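Long-range contacts in tailspike protein (Siphovirus 9NA, PDB 3RIQ), which forms the trimeric receptor-binding tailspike of a Salmonella phage and probably recognises and cleaves lipopolysaccharide as an endorhamnosidase: residues K16-M21 against L35-Y40; M21-A26 against E46-G51. All blocks are in the same frame, centred on the assembly; numbering follows the deposited sequence. Where two conformers were deposited one is given.

Contact 1 (K16-M21 against L35-Y40); sequences KLSDYM and LIDIDY
At the N-terminal end of the right-handed parallel beta-helix, strand 14-16 pairs in parallel with strand 33-36, and the contact takes in the last bridge of that pairing, Lys16 with Leu35. Beyond it Leu17 N donates to Leu35 O at 2.9 Å, and residues 17-19 turn into a 3-10 segment. The carboxylate of Asp37 grips the start of that turn in fork fashion. Its OD1 takes Ser18 N on the syn lone pair, and its OD2 takes the Ser18 hydroxyl, OG to OD2 2.6 Å, so both oxygens are used and the group is held against rotation. A chi1 of 67° sets Ser18 OG between its own N and carbonyl carbon, on the side of Asp37. Lys16 CD passes 3.5 Å from OD2 of Asp37, but the chain then bends away: NZ makes a salt bridge to Asp19 OD2 and a hydrogen bond to the carbonyl of Asp8 of the second subunit, and Lys16 NZ stays 6.0 Å from Asp37 OD2. Buried Leu17 points toward 35-40, where its CD2 packs on Ile36 CG2 and on CB and CD1 of Tyr40, whose side chain it crosses at about a right angle. Met21 O lies in the plane of the Tyr40 ring, at its edge, 4.0 Å from CE1.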
# COMPACT_ATOMS: atom_id res chain seq x y z
N LYS A 16 2.95 37.82 -27.49
CA LYS A 16 1.98 37.90 -26.39
C LYS A 16 0.62 38.27 -26.90
O LYS A 16 0.48 39.12 -27.80
CB LYS A 16 2.45 38.85 -25.27
CG LYS A 16 2.55 40.28 -25.77
CD LYS A 16 3.24 41.21 -24.76
CE LYS A 16 4.70 41.33 -25.05
NZ LYS A 16 5.02 42.08 -26.31
N LEU A 17 -0.41 37.66 -26.30
CA LEU A 17 -1.77 37.84 -26.76
C LEU A 17 -2.20 39.31 -26.80
O LEU A 17 -2.96 39.69 -27.70
CB LEU A 17 -2.74 37.02 -25.91
CG LEU A 17 -4.23 37.09 -26.31
CD1 LEU A 17 -4.46 36.61 -27.75
CD2 LEU A 17 -5.01 36.20 -25.34
N SER A 18 -1.74 40.12 -25.84
CA SER A 18 -2.18 41.51 -25.76
C SER A 18 -1.75 42.35 -26.97
O SER A 18 -2.27 43.46 -27.15
CB SER A 18 -1.73 42.17 -24.45
OG SER A 18 -0.33 42.27 -24.44
N ASP A 19 -0.85 41.82 -27.81
CA ASP A 19 -0.43 42.52 -29.04
C ASP A 19 -1.40 42.27 -30.22
O ASP A 19 -1.21 42.83 -31.31
CB ASP A 19 0.98 42.08 -29.42
CG ASP A 19 2.06 42.73 -28.57
OD1 ASP A 19 1.85 43.87 -28.05
OD2 ASP A 19 3.16 42.12 -28.47
N TYR A 20 -2.41 41.42 -30.02
CA TYR A 20 -3.33 40.98 -31.11
C TYR A 20 -4.79 41.10 -30.70
O TYR A 20 -5.12 41.19 -29.50
CB TYR A 20 -3.02 39.54 -31.57
CG TYR A 20 -1.54 39.37 -31.80
CD1 TYR A 20 -0.96 39.73 -33.02
CD2 TYR A 20 -0.70 38.95 -30.77
CE1 TYR A 20 0.41 39.65 -33.21
CE2 TYR A 20 0.67 38.87 -30.95
CZ TYR A 20 1.23 39.24 -32.17
OH TYR A 20 2.61 39.19 -32.32
N MET A 21 -5.68 41.03 -31.69
CA MET A 21 -7.11 41.00 -31.38
C MET A 21 -7.59 39.59 -31.06
O MET A 21 -8.49 39.42 -30.23
CB MET A 21 -7.94 41.60 -32.52
CG MET A 21 -7.85 43.12 -32.61
SD MET A 21 -8.46 43.90 -31.09
CE MET A 21 -10.24 43.67 -31.21
N LEU A 35 2.70 33.84 -25.08
CA LEU A 35 2.31 34.24 -23.72
C LEU A 35 0.86 34.70 -23.69
O LEU A 35 0.48 35.60 -24.43
CB LEU A 35 3.25 35.36 -23.22
CG LEU A 35 2.88 35.98 -21.87
CD1 LEU A 35 3.18 34.96 -20.76
CD2 LEU A 35 3.66 37.28 -21.65
N ILE A 36 0.05 34.07 -22.83
CA ILE A 36 -1.36 34.53 -22.65
C ILE A 36 -1.32 35.50 -21.47
O ILE A 36 -1.42 35.09 -20.31
CB ILE A 36 -2.33 33.35 -22.42
CG1 ILE A 36 -2.13 32.24 -23.48
CG2 ILE A 36 -3.76 33.84 -22.35
CD1 ILE A 36 -2.43 32.64 -24.90
N ASP A 37 -1.14 36.79 -21.77
CA ASP A 37 -0.93 37.80 -20.72
C ASP A 37 -2.18 38.59 -20.33
O ASP A 37 -2.12 39.39 -19.42
CB ASP A 37 0.22 38.77 -21.12
CG ASP A 37 -0.05 39.52 -22.42
OD1 ASP A 37 -0.82 39.03 -23.29
OD2 ASP A 37 0.56 40.61 -22.58
N ILE A 38 -3.30 38.36 -21.02
CA ILE A 38 -4.57 39.02 -20.69
C ILE A 38 -5.68 38.02 -20.91
O ILE A 38 -5.55 37.08 -21.71
CB ILE A 38 -4.81 40.33 -21.49
CG1 ILE A 38 -4.77 40.09 -23.00
CG2 ILE A 38 -3.84 41.46 -21.04
CD1 ILE A 38 -5.34 41.25 -23.80
N ASP A 39 -6.77 38.17 -20.16
CA ASP A 39 -7.90 37.24 -20.29
C ASP A 39 -8.43 37.31 -21.74
O ASP A 39 -8.43 38.38 -22.37
CB ASP A 39 -9.04 37.62 -19.35
CG ASP A 39 -8.78 37.25 -17.92
OD1 ASP A 39 -7.84 36.49 -17.59
OD2 ASP A 39 -9.54 37.77 -17.08
N TYR A 40 -8.87 36.17 -22.26
CA TYR A 40 -9.31 36.06 -23.63
C TYR A 40 -10.74 35.55 -23.67
O TYR A 40 -11.03 34.46 -23.18
CB TYR A 40 -8.40 35.11 -24.40
CG TYR A 40 -8.73 35.05 -25.85
CD1 TYR A 40 -8.46 36.15 -26.68
CD2 TYR A 40 -9.36 33.95 -26.40
CE1 TYR A 40 -8.79 36.13 -28.02
CE2 TYR A 40 -9.69 33.90 -27.75
CZ TYR A 40 -9.38 35.00 -28.55
OH TYR A 40 -9.65 35.01 -29.90
O HOH W 1 -11.11 38.01 -30.24

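Contact 2 (M21-A26 against E46-G51); sequences MTLQEA and EAVDFG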
# COMPACT_ATOMS: atom_id res chain seq x y z
N MET A 21 -5.68 41.03 -31.69
CA MET A 21 -7.11 41.00 -31.38
C MET A 21 -7.59 39.59 -31.06
O MET A 21 -8.49 39.42 -30.23
CB MET A 21 -7.94 41.60 -32.52
CG MET A 21 -7.85 43.12 -32.61
SD MET A 21 -8.46 43.90 -31.09
CE MET A 21 -10.24 43.67 -31.21
N THR A 22 -7.01 38.59 -31.72
CA THR A 22 -7.50 37.21 -31.59
C THR A 22 -6.35 36.27 -31.21
O THR A 22 -5.17 36.55 -31.50
CB THR A 22 -8.15 36.66 -32.88
OG1 THR A 22 -7.16 36.52 -33.90
CG2 THR A 22 -9.29 37.57 -33.40
N LEU A 23 -6.73 35.12 -30.67
CA LEU A 23 -5.78 34.06 -30.39
C LEU A 23 -5.16 33.50 -31.68
O LEU A 23 -3.96 33.19 -31.71
CB LEU A 23 -6.46 32.95 -29.58
CG LEU A 23 -5.53 31.91 -28.99
CD1 LEU A 23 -4.33 32.50 -28.20
CD2 LEU A 23 -6.41 30.96 -28.10
N GLN A 24 -5.94 33.42 -32.75
CA GLN A 24 -5.39 33.00 -34.05
C GLN A 24 -4.29 33.95 -34.54
O GLN A 24 -3.22 33.50 -34.98
CB GLN A 24 -6.49 32.88 -35.12
CG GLN A 24 -5.90 32.51 -36.51
CD GLN A 24 -5.35 31.09 -36.48
OE1 GLN A 24 -6.11 30.12 -36.35
NE2 GLN A 24 -4.02 30.96 -36.50
N GLU A 25 -4.51 35.26 -34.42
CA GLU A 25 -3.46 36.19 -34.85
C GLU A 25 -2.17 35.99 -34.05
O GLU A 25 -1.06 36.01 -34.60
CB GLU A 25 -3.94 37.63 -34.69
CG GLU A 25 -4.94 38.08 -35.74
CD GLU A 25 -5.77 39.29 -35.33
OE1 GLU A 25 -5.71 39.71 -34.16
OE2 GLU A 25 -6.50 39.80 -36.20
N ALA A 26 -2.31 35.74 -32.75
CA ALA A 26 -1.15 35.48 -31.89
C ALA A 26 -0.46 34.15 -32.27
O ALA A 26 0.77 34.09 -32.38
CB ALA A 26 -1.58 35.48 -30.41
N GLU A 46 -15.00 28.76 -31.87
CA GLU A 46 -13.76 29.40 -32.31
C GLU A 46 -12.68 28.35 -32.53
O GLU A 46 -12.62 27.34 -31.81
CB GLU A 46 -13.28 30.43 -31.24
CG GLU A 46 -12.04 31.24 -31.70
CD GLU A 46 -11.73 32.42 -30.80
OE1 GLU A 46 -10.55 32.86 -30.81
OE2 GLU A 46 -12.66 32.93 -30.13
N ALA A 47 -11.82 28.57 -33.51
CA ALA A 47 -10.74 27.64 -33.78
C ALA A 47 -9.42 28.41 -33.88
O ALA A 47 -9.37 29.58 -34.35
CB ALA A 47 -11.01 26.88 -35.07
N VAL A 48 -8.36 27.75 -33.46
CA VAL A 48 -6.99 28.28 -33.52
C VAL A 48 -6.13 27.24 -34.21
O VAL A 48 -6.05 26.08 -33.75
CB VAL A 48 -6.41 28.60 -32.12
CG1 VAL A 48 -5.01 29.22 -32.25
CG2 VAL A 48 -7.35 29.56 -31.39
N ASP A 49 -5.53 27.65 -35.33
CA ASP A 49 -4.64 26.80 -36.11
C ASP A 49 -3.19 27.15 -35.77
O ASP A 49 -2.75 28.27 -36.06
CB ASP A 49 -4.91 27.06 -37.61
CG ASP A 49 -3.97 26.31 -38.56
OD1 ASP A 49 -3.12 25.52 -38.15
OD2 ASP A 49 -4.12 26.51 -39.80
N PHE A 50 -2.48 26.22 -35.13
CA PHE A 50 -1.10 26.46 -34.67
C PHE A 50 -0.04 26.09 -35.68
O PHE A 50 1.16 26.15 -35.38
CB PHE A 50 -0.87 25.70 -33.32
CG PHE A 50 -1.63 26.32 -32.16
CD1 PHE A 50 -1.16 27.48 -31.53
CD2 PHE A 50 -2.84 25.74 -31.71
CE1 PHE A 50 -1.85 28.02 -30.45
CE2 PHE A 50 -3.55 26.30 -30.65
CZ PHE A 50 -3.05 27.41 -30.01
N GLY A 51 -0.47 25.67 -36.87
CA GLY A 51 0.43 25.49 -38.01
C GLY A 51 1.51 24.43 -37.85
O GLY A 51 2.54 24.49 -38.52
O HOH W 2 -8.83 32.74 -32.84
O HOH W 3 -8.65 30.00 -37.22
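Leu23 lays its CB, CG and CD2 against a single methyl of Val48, CG2, the nearest approach being 3.7 Å from CD2. The two side chains meet roughly perpendicular to each other, and Trp71 of strand 67-72 touches both. Beside this apolar patch Gln24 reads the backbone of Asp49 with its whole amide. OE1 accepts from Asp49 N at 2.7 Å, and NE2 donates to Asp49 O at 3.0 Å; both bonds are almost straight, with angles at hydrogen of 172° and 175°. Asp49 O lies close to the amide plane of Gln24, so the paired bonds fix the flip and the tilt of the group. The side chain gets there by leaving the helix with CG anti to its N and bending at chi2 (68°), which swings the amide over to the strand. NE2 has a second partner in Thr28 OG1, one helical turn on. One water also donates to OE1 and to Ala47 O, and another joins Gln24 N to Glu46 OE1, whose strongest partner is the hydroxyl of Tyr40. At the helix start Thr22 OG1 accepts from Glu25 N; Glu25 OE1 accepts from Thr22 N at 3.0 Å, closing a capping box, and also from Met21 N. On the strand side Asp49 OD1 accepts from Gly51 N in an Asx turn, and Val48 CG1 sits over one face of the Phe50 ring, toward its rim. A glutamine amide thus joins the capped helix to the backbone of strand 46-49, which pairs in parallel with strand 67-72 at the N-terminal end of the P22-type tailspike beta-helix.

Contacts 1 and 2 adjoin, their centres about 11 Å apart, and share Met21, where the turn of 16-21 runs on into the start of helix 23-29. Tyr40 of contact 1 ties them together: its OH lies 2.5 Å from Glu46 OE1 and 3.0 Å from Leu23 N, both probable hydrogen bonds, so one phenol links the strand and the helix of contact 2. A second seam is apolar, with Tyr20 CD2 3.6 Å from Ala26 CB and Leu23 touching Ile36. Contact 1 also reaches the second subunit, whereas contact 2 stays within its own chain. Contact 2 packs the helix on strand 46-49, while Tyr20 and Ile36 of contact 1 touch it from their own segments.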